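Local coordinates for archaeal flagellar ATP-binding protein FlaH (Methanocaldococcus jannaschii DSM 2661, PDB 4WIA) that probably binds ATP and magnesium as an accessory component of the archaellum, the archaeal flagellum, at residues 28-33 with 158-163; 59-64 with 93-98; 111-116 with 143-148; 128-133 with 165-170. All coordinates share one frame; numbering follows the deposited sequence.

Interaction 1. Residues 28-33 with 158-163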
loop_
_atom_site.group_PDB
_atom_site.type_symbol
_atom_site.label_atom_id
_atom_site.label_comp_id
_atom_site.label_asym_id
_atom_site.label_seq_id
_atom_site.Cartn_x
_atom_site.Cartn_y
_atom_site.Cartn_z
ATOM N N SER A 28 15.985 -9.479 12.277
ATOM C CA SER A 28 16.764 -8.499 13.018
ATOM C C SER A 28 16.337 -8.482 14.505
ATOM O O SER A 28 15.135 -8.600 14.821
ATOM C CB SER A 28 16.569 -7.105 12.402
ATOM O OG SER A 28 17.236 -7.000 11.130
ATOM N N LEU A 29 17.317 -8.315 15.370
ATOM C CA LEU A 29 17.111 -7.872 16.696
ATOM C C LEU A 29 17.689 -6.455 16.840
ATOM O O LEU A 29 18.915 -6.245 16.906
ATOM C CB LEU A 29 17.794 -8.791 17.692
ATOM C CG LEU A 29 17.701 -8.332 19.162
ATOM C CD1 LEU A 29 16.286 -8.330 19.690
ATOM C CD2 LEU A 29 18.574 -9.231 20.038
ATOM N N ILE A 30 16.795 -5.502 16.963
ATOM C CA ILE A 30 17.150 -4.138 17.015
ATOM C C ILE A 30 17.091 -3.687 18.454
ATOM O O ILE A 30 16.085 -3.847 19.127
ATOM C CB ILE A 30 16.131 -3.299 16.224
ATOM C CG1 ILE A 30 15.960 -3.877 14.817
ATOM C CG2 ILE A 30 16.576 -1.841 16.174
ATOM C CD1 ILE A 30 15.141 -3.022 13.868
ATOM N N ILE A 31 18.172 -3.136 18.930
ATOM C CA ILE A 31 18.203 -2.558 20.254
ATOM C C ILE A 31 18.327 -1.049 20.149
ATOM O O ILE A 31 19.253 -0.539 19.527
ATOM C CB ILE A 31 19.416 -3.110 21.064
ATOM C CG1 ILE A 31 19.289 -4.621 21.214
ATOM C CG2 ILE A 31 19.488 -2.443 22.437
ATOM C CD1 ILE A 31 18.063 -5.078 21.971
ATOM N N ILE A 32 17.402 -0.344 20.761
ATOM C CA ILE A 32 17.446 1.094 20.816
ATOM C C ILE A 32 17.767 1.556 22.202
ATOM O O ILE A 32 16.963 1.411 23.093
ATOM C CB ILE A 32 16.130 1.692 20.346
ATOM C CG1 ILE A 32 15.787 1.134 18.938
ATOM C CG2 ILE A 32 16.278 3.204 20.286
ATOM C CD1 ILE A 32 14.386 1.503 18.456
ATOM N N GLU A 33 18.972 2.057 22.392
ATOM C CA GLU A 33 19.494 2.308 23.709
ATOM C C GLU A 33 19.724 3.788 23.880
ATOM O O GLU A 33 20.471 4.407 23.100
ATOM C CB GLU A 33 20.830 1.548 23.906
ATOM C CG GLU A 33 21.623 1.984 25.154
ATOM C CD GLU A 33 22.902 1.216 25.425
ATOM O OE1 GLU A 33 23.345 0.424 24.565
ATOM O OE2 GLU A 33 23.458 1.392 26.548
ATOM N N ILE A 158 11.042 -10.113 13.421
ATOM C CA ILE A 158 11.835 -9.002 13.823
ATOM C C ILE A 158 11.496 -8.623 15.246
ATOM O O ILE A 158 10.350 -8.523 15.558
ATOM C CB ILE A 158 11.552 -7.794 12.898
ATOM C CG1 ILE A 158 12.133 -8.093 11.525
ATOM C CG2 ILE A 158 12.175 -6.526 13.470
ATOM C CD1 ILE A 158 11.555 -7.257 10.397
ATOM N N ILE A 159 12.511 -8.390 16.075
ATOM C CA ILE A 159 12.288 -7.926 17.428
ATOM C C ILE A 159 12.980 -6.605 17.700
ATOM O O ILE A 159 14.106 -6.397 17.309
ATOM C CB ILE A 159 12.729 -8.992 18.461
ATOM C CG1 ILE A 159 11.789 -10.170 18.363
ATOM C CG2 ILE A 159 12.689 -8.447 19.880
ATOM C CD1 ILE A 159 12.182 -11.358 19.197
ATOM N N ILE A 160 12.292 -5.719 18.409
ATOM C CA ILE A 160 12.811 -4.420 18.657
ATOM C C ILE A 160 12.621 -4.133 20.132
ATOM O O ILE A 160 11.500 -4.161 20.575
ATOM C CB ILE A 160 12.007 -3.350 17.810
ATOM C CG1 ILE A 160 12.038 -3.695 16.327
ATOM C CG2 ILE A 160 12.589 -1.978 18.026
ATOM C CD1 ILE A 160 11.221 -2.771 15.408
ATOM N N CYS A 161 13.693 -3.779 20.855
ATOM C CA CYS A 161 13.592 -3.385 22.250
ATOM C C CYS A 161 14.200 -2.025 22.504
ATOM O O CYS A 161 15.200 -1.642 21.904
ATOM C CB CYS A 161 14.349 -4.340 23.142
ATOM S SG CYS A 161 13.999 -6.102 22.983
ATOM N N THR A 162 13.627 -1.300 23.452
ATOM C CA THR A 162 14.306 -0.137 23.979
ATOM C C THR A 162 14.987 -0.470 25.322
ATOM O O THR A 162 14.475 -1.246 26.109
ATOM C CB THR A 162 13.355 1.034 24.144
ATOM O OG1 THR A 162 12.415 0.740 25.162
ATOM C CG2 THR A 162 12.585 1.292 22.823
ATOM N N VAL A 163 16.101 0.204 25.558
ATOM C CA VAL A 163 16.886 0.031 26.727
ATOM C C VAL A 163 17.250 1.402 27.283
ATOM O O VAL A 163 17.803 2.239 26.552
ATOM C CB VAL A 163 18.182 -0.675 26.329
ATOM C CG1 VAL A 163 19.197 -0.653 27.481
ATOM C CG2 VAL A 163 17.906 -2.091 25.873
#
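L29 and I159 meet on one face of a parallel strand pair, 29-33 beside 158-163, at the heart of the sheet of this KaiC-type P-loop NTPase fold. The segment axes approach to 4.6 Å and run at 21° to each other. CG of L29 stands opposite its own backbone N (chi1 176°), and from there the CD1 branch swings to the neighbouring strand, 3.6 Å from I159 CG2; the two side chains slant across one another. Farther along this face I31 uses two branches: its CD1 lies 4.0 Å from C161 CB, while its CG2 meets V163 CG2 at 3.8 Å. Helix 142-153 packs over the same face, with M146 on L29 and F149 on both I159 and C161.

The face bearing I30, I32, I160 and T162 is arranged differently. I30 and I160 lie side by side and point the same way, I30 CD1 being 4.0 Å from I160 CG1. I32 instead leans back along the strand, its CD1 3.9 Å from I160 CG2, and I160 thereby gives a separate branch to each neighbour. Helix 40-53 closes this side, K40 and L43 resting on I32. T162 touches K40, an ATP-binding residue by similarity, and its OG1 is hydrogen-bonded to D127 OD1.

Five backbone hydrogen bonds hold this register. I30 and I32 each both donate and accept, as parallel pairing requires, and the straightest bond runs from I32 N to C161 O, 2.8 Å long with 176° at the hydrogen.

Interaction 2. Residues 59-64 with 93-98. With SO4 (sulfate ion), chain F.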
loop_
_atom_site.group_PDB
_atom_site.type_symbol
_atom_site.label_atom_id
_atom_site.label_comp_id
_atom_site.label_asym_id
_atom_site.label_seq_id
_atom_site.Cartn_x
_atom_site.Cartn_y
_atom_site.Cartn_z
ATOM N N THR A 59 3.241 -6.692 17.192
ATOM C CA THR A 59 2.937 -6.684 18.582
ATOM C C THR A 59 3.738 -5.584 19.255
ATOM O O THR A 59 4.972 -5.510 19.086
ATOM C CB THR A 59 3.329 -8.011 19.253
ATOM O OG1 THR A 59 2.490 -9.044 18.744
ATOM C CG2 THR A 59 3.130 -7.956 20.801
ATOM N N TYR A 60 3.064 -4.750 20.047
ATOM C CA TYR A 60 3.756 -3.695 20.765
ATOM C C TYR A 60 3.518 -3.881 22.255
ATOM O O TYR A 60 2.401 -3.714 22.702
ATOM C CB TYR A 60 3.264 -2.336 20.264
ATOM C CG TYR A 60 4.140 -1.136 20.624
ATOM C CD1 TYR A 60 4.393 -0.801 21.928
ATOM C CD2 TYR A 60 4.689 -0.340 19.639
ATOM C CE1 TYR A 60 5.185 0.265 22.280
ATOM C CE2 TYR A 60 5.474 0.764 19.965
ATOM C CZ TYR A 60 5.721 1.072 21.261
ATOM O OH TYR A 60 6.498 2.156 21.642
ATOM N N VAL A 61 4.579 -4.167 23.017
ATOM C CA VAL A 61 4.503 -4.362 24.428
ATOM C C VAL A 61 5.103 -3.121 25.073
ATOM O O VAL A 61 6.280 -2.858 24.902
ATOM C CB VAL A 61 5.316 -5.595 24.864
ATOM C CG1 VAL A 61 5.217 -5.842 26.387
ATOM C CG2 VAL A 61 4.878 -6.829 24.106
ATOM N N SER A 62 4.291 -2.396 25.834
ATOM C CA SER A 62 4.680 -1.162 26.475
ATOM C C SER A 62 4.647 -1.300 28.026
ATOM O O SER A 62 3.634 -1.647 28.584
ATOM C CB SER A 62 3.687 -0.049 26.107
ATOM O OG SER A 62 3.981 1.153 26.799
ATOM N N THR A 63 5.727 -0.904 28.681
ATOM C CA THR A 63 5.754 -0.724 30.106
ATOM C C THR A 63 5.311 0.649 30.551
ATOM O O THR A 63 5.455 0.971 31.712
ATOM C CB THR A 63 7.193 -0.921 30.614
ATOM O OG1 THR A 63 8.104 -0.072 29.899
ATOM C CG2 THR A 63 7.612 -2.350 30.383
ATOM N N GLN A 64 4.822 1.496 29.635
ATOM C CA GLN A 64 4.541 2.909 29.975
ATOM C C GLN A 64 3.122 3.406 29.674
ATOM O O GLN A 64 2.613 4.207 30.417
ATOM C CB GLN A 64 5.561 3.811 29.275
ATOM C CG GLN A 64 6.982 3.533 29.724
ATOM C CD GLN A 64 7.986 4.419 29.023
ATOM O OE1 GLN A 64 7.625 5.259 28.221
ATOM N NE2 GLN A 64 9.260 4.177 29.270
ATOM N N ILE A 93 0.010 -4.501 24.011
ATOM C CA ILE A 93 0.075 -5.160 25.305
ATOM C C ILE A 93 0.587 -4.205 26.378
ATOM O O ILE A 93 1.813 -3.996 26.517
ATOM C CB ILE A 93 1.042 -6.326 25.238
ATOM C CG1 ILE A 93 0.648 -7.268 24.088
ATOM C CG2 ILE A 93 1.066 -7.077 26.604
ATOM C CD1 ILE A 93 -0.667 -7.995 24.298
ATOM N N PRO A 94 -0.319 -3.601 27.117
ATOM C CA PRO A 94 0.146 -2.780 28.225
ATOM C C PRO A 94 0.579 -3.641 29.429
ATOM O O PRO A 94 -0.216 -4.447 29.906
ATOM C CB PRO A 94 -1.073 -1.899 28.578
ATOM C CG PRO A 94 -2.237 -2.516 27.878
ATOM C CD PRO A 94 -1.765 -3.517 26.876
ATOM N N VAL A 95 1.800 -3.416 29.934
ATOM C CA VAL A 95 2.247 -4.079 31.148
ATOM C C VAL A 95 1.762 -3.307 32.401
ATOM O O VAL A 95 2.504 -2.493 32.986
ATOM C CB VAL A 95 3.769 -4.221 31.131
ATOM C CG1 VAL A 95 4.232 -5.033 32.352
ATOM C CG2 VAL A 95 4.206 -4.905 29.839
ATOM N N TYR A 96 0.515 -3.539 32.790
ATOM C CA TYR A 96 -0.153 -2.712 33.853
ATOM C C TYR A 96 0.623 -2.536 35.137
ATOM O O TYR A 96 0.649 -1.442 35.702
ATOM C CB TYR A 96 -1.543 -3.256 34.189
ATOM C CG TYR A 96 -2.456 -3.258 32.987
ATOM C CD1 TYR A 96 -2.885 -2.053 32.430
ATOM C CD2 TYR A 96 -2.838 -4.465 32.356
ATOM C CE1 TYR A 96 -3.687 -2.027 31.296
ATOM C CE2 TYR A 96 -3.647 -4.452 31.223
ATOM C CZ TYR A 96 -4.063 -3.224 30.698
ATOM O OH TYR A 96 -4.876 -3.184 29.594
ATOM N N PRO A 97 1.243 -3.613 35.625
ATOM C CA PRO A 97 1.908 -3.433 36.915
ATOM C C PRO A 97 3.086 -2.443 36.866
ATOM O O PRO A 97 3.403 -1.807 37.900
ATOM C CB PRO A 97 2.388 -4.854 37.284
ATOM C CG PRO A 97 1.639 -5.800 36.400
ATOM C CD PRO A 97 1.188 -5.034 35.197
ATOM N N LEU A 98 3.750 -2.334 35.713
ATOM C CA LEU A 98 4.824 -1.360 35.597
ATOM C C LEU A 98 4.278 0.016 35.299
ATOM O O LEU A 98 4.891 0.990 35.707
ATOM C CB LEU A 98 5.875 -1.750 34.561
ATOM C CG LEU A 98 6.770 -2.880 35.090
ATOM C CD1 LEU A 98 7.734 -3.372 34.027
ATOM C CD2 LEU A 98 7.583 -2.479 36.320
HETATM S S SO4 F . 12.813 4.974 29.186
HETATM O O1 SO4 F . 14.055 5.600 28.707
HETATM O O2 SO4 F . 11.571 5.809 29.169
HETATM O O3 SO4 F . 13.176 4.718 30.605
HETATM O O4 SO4 F . 12.450 3.698 28.457
#
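V61 and I93 lie side by side near the C-terminal end of the parallel pairing between strand 58-62 and strand 90-94, the latter being the outermost strand at this end of the sheet within the chain. Three backbone hydrogen bonds join residues 59-64 to 93-98: I93 N donates to Y60 O at 2.8 Å, S62 N to I93 O, and V95 N to S62 O, the last with an N-H...O angle of 177°. The pairing ends at V95, the centre of an inverse gamma turn and the N-cap of helix 96-100.

The apolar contacts lie beside these bonds. V61 holds CG1 opposite its backbone N (chi1 -179°), which divides its two methyls between partners: CG1 is 3.7 Å from V95 CG2, and CG2 is 4.0 Å from I93 CB. Beyond the strand end, T63 and L98 run side by side in the same direction, with T63 CG2 3.8 Å from L98 CD1. The hydroxyl of T63 turns elsewhere, accepting a bond from S128 N.

Polar side chains shape the chain where it leaves the sheet. S62 OG accepts from Q64 N at 3.0 Å, forming an ST turn, and also from L65 N. The extended side chain of Q64 then reaches a bound sulfate, probably from the crystallisation liquor, NE2 donating to sulfate O2 at 2.8 Å, while K40 NZ and N164 ND2 bind the same ion. A lysine and two amide donors gathered round one anion are consistent with a phosphate-binding pocket, in keeping with the ATP-binding role assigned to Q64 by similarity.

Interaction 3. Residues 111-116 with 143-148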
loop_
_atom_site.group_PDB
_atom_site.type_symbol
_atom_site.label_atom_id
_atom_site.label_comp_id
_atom_site.label_asym_id
_atom_site.label_seq_id
_atom_site.Cartn_x
_atom_site.Cartn_y
_atom_site.Cartn_z
ATOM N N LYS A 111 6.829 -14.308 31.507
ATOM C CA LYS A 111 5.657 -13.895 30.692
ATOM C C LYS A 111 6.026 -13.534 29.249
ATOM O O LYS A 111 5.370 -13.935 28.284
ATOM C CB LYS A 111 4.958 -12.682 31.320
ATOM C CG LYS A 111 4.051 -13.004 32.500
ATOM C CD LYS A 111 2.546 -12.863 32.171
ATOM C CE LYS A 111 1.623 -12.851 33.386
ATOM N NZ LYS A 111 1.114 -14.171 33.875
ATOM N N VAL A 112 7.079 -12.750 29.121
ATOM C CA VAL A 112 7.594 -12.386 27.822
ATOM C C VAL A 112 7.940 -13.615 26.978
ATOM O O VAL A 112 7.664 -13.647 25.780
ATOM C CB VAL A 112 8.856 -11.486 27.981
ATOM C CG1 VAL A 112 9.701 -11.456 26.706
ATOM C CG2 VAL A 112 8.429 -10.098 28.405
HETATM N N MSE A 113 8.587 -14.604 27.596
HETATM C CA MSE A 113 9.077 -15.750 26.826
HETATM C C MSE A 113 7.964 -16.716 26.508
HETATM O O MSE A 113 8.058 -17.473 25.552
HETATM C CB MSE A 113 10.256 -16.434 27.477
HETATM C CG MSE A 113 11.374 -15.436 27.724
HETATM SE SE MSE A 113 12.948 -16.201 28.622
HETATM C CE MSE A 113 12.863 -17.972 27.733
ATOM N N GLU A 114 6.901 -16.686 27.292
ATOM C CA GLU A 114 5.877 -17.733 27.250
ATOM C C GLU A 114 4.569 -17.353 26.578
ATOM O O GLU A 114 3.766 -18.207 26.257
ATOM C CB GLU A 114 5.552 -18.167 28.653
ATOM C CG GLU A 114 6.662 -18.879 29.362
ATOM C CD GLU A 114 6.230 -19.394 30.723
ATOM O OE1 GLU A 114 5.197 -18.950 31.280
ATOM O OE2 GLU A 114 6.971 -20.193 31.265
ATOM N N THR A 115 4.329 -16.084 26.356
ATOM C CA THR A 115 3.061 -15.743 25.757
ATOM C C THR A 115 3.081 -15.894 24.217
ATOM O O THR A 115 3.620 -15.036 23.498
ATOM C CB THR A 115 2.633 -14.329 26.161
ATOM O OG1 THR A 115 2.866 -14.152 27.544
ATOM C CG2 THR A 115 1.165 -14.104 25.876
ATOM N N ARG A 116 2.448 -16.948 23.723
ATOM C CA ARG A 116 2.460 -17.301 22.301
ATOM C C ARG A 116 1.967 -16.200 21.437
ATOM O O ARG A 116 2.456 -16.012 20.320
ATOM C CB ARG A 116 1.528 -18.467 22.010
ATOM C CG ARG A 116 1.796 -19.741 22.769
ATOM C CD ARG A 116 0.590 -20.655 22.594
ATOM N NE ARG A 116 0.902 -22.063 22.557
ATOM C CZ ARG A 116 -0.022 -23.033 22.527
ATOM N NH1 ARG A 116 -1.333 -22.731 22.499
ATOM N NH2 ARG A 116 0.371 -24.316 22.536
ATOM N N ASP A 143 21.156 -13.614 29.308
ATOM C CA ASP A 143 21.628 -14.567 28.304
ATOM C C ASP A 143 20.484 -15.472 27.835
ATOM O O ASP A 143 20.416 -15.846 26.662
ATOM C CB ASP A 143 22.757 -15.423 28.893
ATOM C CG ASP A 143 23.968 -14.605 29.254
ATOM O OD1 ASP A 143 24.482 -13.860 28.392
ATOM O OD2 ASP A 143 24.420 -14.694 30.404
ATOM N N ASP A 144 19.618 -15.851 28.786
ATOM C CA ASP A 144 18.462 -16.717 28.487
ATOM C C ASP A 144 17.483 -15.962 27.631
ATOM O O ASP A 144 16.919 -16.491 26.682
ATOM C CB ASP A 144 17.715 -17.139 29.752
ATOM C CG ASP A 144 18.571 -17.977 30.715
ATOM O OD1 ASP A 144 19.372 -18.826 30.279
ATOM O OD2 ASP A 144 18.402 -17.787 31.929
ATOM N N LEU A 145 17.236 -14.726 28.013
ATOM C CA LEU A 145 16.311 -13.919 27.262
ATOM C C LEU A 145 16.826 -13.688 25.846
ATOM O O LEU A 145 16.070 -13.806 24.876
ATOM C CB LEU A 145 16.096 -12.583 27.959
ATOM C CG LEU A 145 15.096 -11.652 27.284
ATOM C CD1 LEU A 145 13.675 -12.192 27.398
ATOM C CD2 LEU A 145 15.246 -10.278 27.908
HETATM N N MSE A 146 18.122 -13.385 25.745
HETATM C CA MSE A 146 18.753 -13.146 24.430
HETATM C C MSE A 146 18.662 -14.386 23.587
HETATM O O MSE A 146 18.348 -14.332 22.420
HETATM C CB MSE A 146 20.211 -12.660 24.521
HETATM C CG MSE A 146 20.373 -11.270 25.154
HETATM SE SE MSE A 146 19.343 -9.781 24.383
HETATM C CE MSE A 146 18.577 -10.833 22.904
ATOM N N ALA A 147 18.948 -15.521 24.181
ATOM C CA ALA A 147 18.891 -16.799 23.461
ATOM C C ALA A 147 17.489 -17.057 22.947
ATOM O O ALA A 147 17.317 -17.564 21.851
ATOM C CB ALA A 147 19.356 -17.940 24.374
ATOM N N PHE A 148 16.493 -16.704 23.748
ATOM C CA PHE A 148 15.125 -16.866 23.342
ATOM C C PHE A 148 14.775 -15.960 22.157
ATOM O O PHE A 148 14.155 -16.388 21.176
ATOM C CB PHE A 148 14.207 -16.551 24.525
ATOM C CG PHE A 148 12.776 -16.365 24.106
ATOM C CD1 PHE A 148 11.988 -17.468 23.824
ATOM C CD2 PHE A 148 12.278 -15.101 23.852
ATOM C CE1 PHE A 148 10.702 -17.329 23.392
ATOM C CE2 PHE A 148 10.967 -14.938 23.421
ATOM C CZ PHE A 148 10.169 -16.062 23.189
#
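M113, a selenomethionine in this crystal, and F148 slide past each other in opposite directions, so that the root of each side chain lies near the far end of the other. The ring reaches back under the backbone of helix 108-114: M113 CA sits over one face, 4.0 Å from the ring centroid and 19° off its normal, a CH-pi contact. M113 O is 3.4 Å from F148 CE1. The selenium is 5.2 Å from the centroid and oblique to the ring, a Met-aromatic contact, and the bend at chi3 (36°) brings the terminal CE to 3.8 Å from F148 CB. This is helix-to-helix packing in the P-loop NTPase domain, joining helix 108-114 to helix 142-153 beside helix 129-134. With an alanine here in place of the F148 ring, a gap would probably open beneath M113 CA and the bent selenomethionine would be freer to turn. Next to the ring, L145 CD1 forms a bump in the hollow between two residues of the facing helix, 4.0 Å from M113 CG and 4.1 Å from V112 CG1; V112 and L145 cross at about a right angle. Y119 meets the F148 ring edge-to-face, and its OH is hydrogen-bonded to V112 O.

Interaction 4. Residues 128-133 with 165-170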
loop_
_atom_site.group_PDB
_atom_site.type_symbol
_atom_site.label_atom_id
_atom_site.label_comp_id
_atom_site.label_asym_id
_atom_site.label_seq_id
_atom_site.Cartn_x
_atom_site.Cartn_y
_atom_site.Cartn_z
ATOM N N SER A 128 9.558 -0.885 27.479
ATOM C CA SER A 128 10.996 -1.037 27.579
ATOM C C SER A 128 11.369 -2.456 28.013
ATOM O O SER A 128 10.811 -2.994 28.984
ATOM C CB SER A 128 11.437 -0.051 28.668
ATOM O OG SER A 128 12.696 -0.348 29.265
ATOM N N ILE A 129 12.337 -3.048 27.332
ATOM C CA ILE A 129 12.869 -4.309 27.770
ATOM C C ILE A 129 13.743 -4.079 29.009
ATOM O O ILE A 129 13.751 -4.915 29.911
ATOM C CB ILE A 129 13.628 -5.050 26.669
ATOM C CG1 ILE A 129 13.700 -6.538 26.960
ATOM C CG2 ILE A 129 15.041 -4.534 26.563
ATOM C CD1 ILE A 129 12.369 -7.251 27.047
ATOM N N SER A 130 14.398 -2.922 29.107
ATOM C CA SER A 130 15.213 -2.626 30.290
ATOM C C SER A 130 14.376 -2.563 31.584
ATOM O O SER A 130 14.808 -3.097 32.619
ATOM C CB SER A 130 16.087 -1.370 30.115
ATOM O OG SER A 130 15.336 -0.172 30.081
ATOM N N ALA A 131 13.175 -1.977 31.539
ATOM C CA ALA A 131 12.290 -1.983 32.716
ATOM C C ALA A 131 11.857 -3.413 33.082
ATOM O O ALA A 131 11.807 -3.771 34.268
ATOM C CB ALA A 131 11.080 -1.119 32.494
ATOM N N LEU A 132 11.578 -4.252 32.087
ATOM C CA LEU A 132 11.147 -5.635 32.349
ATOM C C LEU A 132 12.256 -6.483 32.953
ATOM O O LEU A 132 11.992 -7.318 33.820
ATOM C CB LEU A 132 10.670 -6.277 31.055
ATOM C CG LEU A 132 9.376 -5.699 30.484
ATOM C CD1 LEU A 132 9.108 -6.171 29.063
ATOM C CD2 LEU A 132 8.157 -6.027 31.345
ATOM N N ILE A 133 13.496 -6.300 32.498
ATOM C CA ILE A 133 14.620 -6.990 33.117
ATOM C C ILE A 133 14.843 -6.476 34.539
ATOM O O ILE A 133 14.873 -7.256 35.492
ATOM C CB ILE A 133 15.912 -6.836 32.300
ATOM C CG1 ILE A 133 15.685 -7.484 30.925
ATOM C CG2 ILE A 133 17.090 -7.481 33.038
ATOM C CD1 ILE A 133 16.691 -7.129 29.832
ATOM N N PRO A 165 19.820 2.905 29.699
ATOM C CA PRO A 165 21.004 2.360 30.362
ATOM C C PRO A 165 21.076 2.664 31.863
ATOM O O PRO A 165 21.827 1.998 32.564
ATOM C CB PRO A 165 22.180 3.019 29.602
ATOM C CG PRO A 165 21.610 4.252 28.996
ATOM C CD PRO A 165 20.176 3.920 28.692
ATOM N N LYS A 166 20.291 3.638 32.340
ATOM C CA LYS A 166 20.212 3.939 33.772
ATOM C C LYS A 166 19.552 2.850 34.636
ATOM O O LYS A 166 19.585 2.892 35.882
ATOM C CB LYS A 166 19.495 5.253 34.015
ATOM C CG LYS A 166 20.357 6.461 33.714
ATOM C CD LYS A 166 19.532 7.743 33.631
ATOM C CE LYS A 166 20.354 8.971 33.947
ATOM N NZ LYS A 166 20.696 9.008 35.395
ATOM N N GLU A 167 18.940 1.896 33.971
ATOM C CA GLU A 167 18.093 0.948 34.639
ATOM C C GLU A 167 18.870 -0.328 34.813
ATOM O O GLU A 167 18.443 -1.160 35.578
ATOM C CB GLU A 167 16.836 0.653 33.820
ATOM C CG GLU A 167 15.667 1.621 33.990
ATOM C CD GLU A 167 14.388 1.193 33.245
ATOM O OE1 GLU A 167 13.280 1.498 33.742
ATOM O OE2 GLU A 167 14.453 0.588 32.170
ATOM N N LEU A 168 20.007 -0.485 34.128
ATOM C CA LEU A 168 20.755 -1.732 34.163
ATOM C C LEU A 168 22.244 -1.490 34.276
ATOM O O LEU A 168 22.753 -0.491 33.762
ATOM C CB LEU A 168 20.508 -2.522 32.888
ATOM C CG LEU A 168 19.068 -2.897 32.584
ATOM C CD1 LEU A 168 19.042 -3.584 31.234
ATOM C CD2 LEU A 168 18.479 -3.794 33.647
ATOM N N PRO A 169 22.964 -2.395 34.990
ATOM C CA PRO A 169 24.443 -2.342 34.971
ATOM C C PRO A 169 25.063 -2.628 33.577
ATOM O O PRO A 169 24.470 -3.290 32.715
ATOM C CB PRO A 169 24.884 -3.397 36.016
ATOM C CG PRO A 169 23.652 -4.090 36.474
ATOM C CD PRO A 169 22.429 -3.424 35.893
ATOM N N GLU A 170 26.266 -2.093 33.410
ATOM C CA GLU A 170 27.052 -2.171 32.190
ATOM C C GLU A 170 27.310 -3.609 31.788
ATOM O O GLU A 170 27.349 -3.941 30.611
ATOM C CB GLU A 170 28.374 -1.425 32.395
ATOM C CG GLU A 170 29.223 -1.121 31.169
ATOM C CD GLU A 170 28.502 -0.658 29.905
ATOM O OE1 GLU A 170 27.317 -0.244 29.860
ATOM O OE2 GLU A 170 29.197 -0.723 28.882
#
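S128 OG lies 3.5 Å from E167 OE2, and within its own segment it caps the helix: as N-cap of 129-134 it accepts from A131 N at 2.8 Å, with an angle of 163° at the hydrogen. The peptide bond before S128 is cis. S130 faces the other segment, where a chi1 of 70° sets OG over the backbone, between N and C, from where it donates to E167 OE2; the 2.4 Å separation is very short, so the exact length is doubtful. S130 OG is also hydrogen-bonded to N164 N, and S130 CB lies 3.9 Å from L168 CD1. In this P-loop NTPase fold the contact joins what follows the C-terminal ends of two neighbouring parallel strands: helix 129-134 after strand 123-127, and the loop that leaves strand 158-163 for helix 170-179. A131 follows, its CB 3.6 Å from E167 OE1, so the carboxylate lies over the first turn of the helix, whose dipole would probably help to stabilise its negative charge. I133 meets L168 at about a right angle, with CG2 4.0 Å from L168 CD2. Shortening this leucine to an alanine is likely to open a gap beside S130 CB and take from I133 CG2 its apolar partner in the loop.

In the fold
From the N terminus, strand 29-33 opens interaction 1, whose loop of 124 residues closes only at strand 158-163. Interactions 2 and 3 nest within it, one after the other: the first closes a loop of 28 residues between strands 58-62 and 90-94, the second a loop of 26 residues between helices 108-114 and 142-153. Interaction 4 starts before the second half of interaction 3 and ends beyond that of interaction 1, so it crosses both. Its helix 129-134 touches all three other contacts: I129 packs on C161, L132 on L98 and V112, and I133 on L145. Interactions 1 and 2 do not touch, though both lie in the same sheet, while helix 142-153 of interaction 3 leads in the chain to strand 158-163.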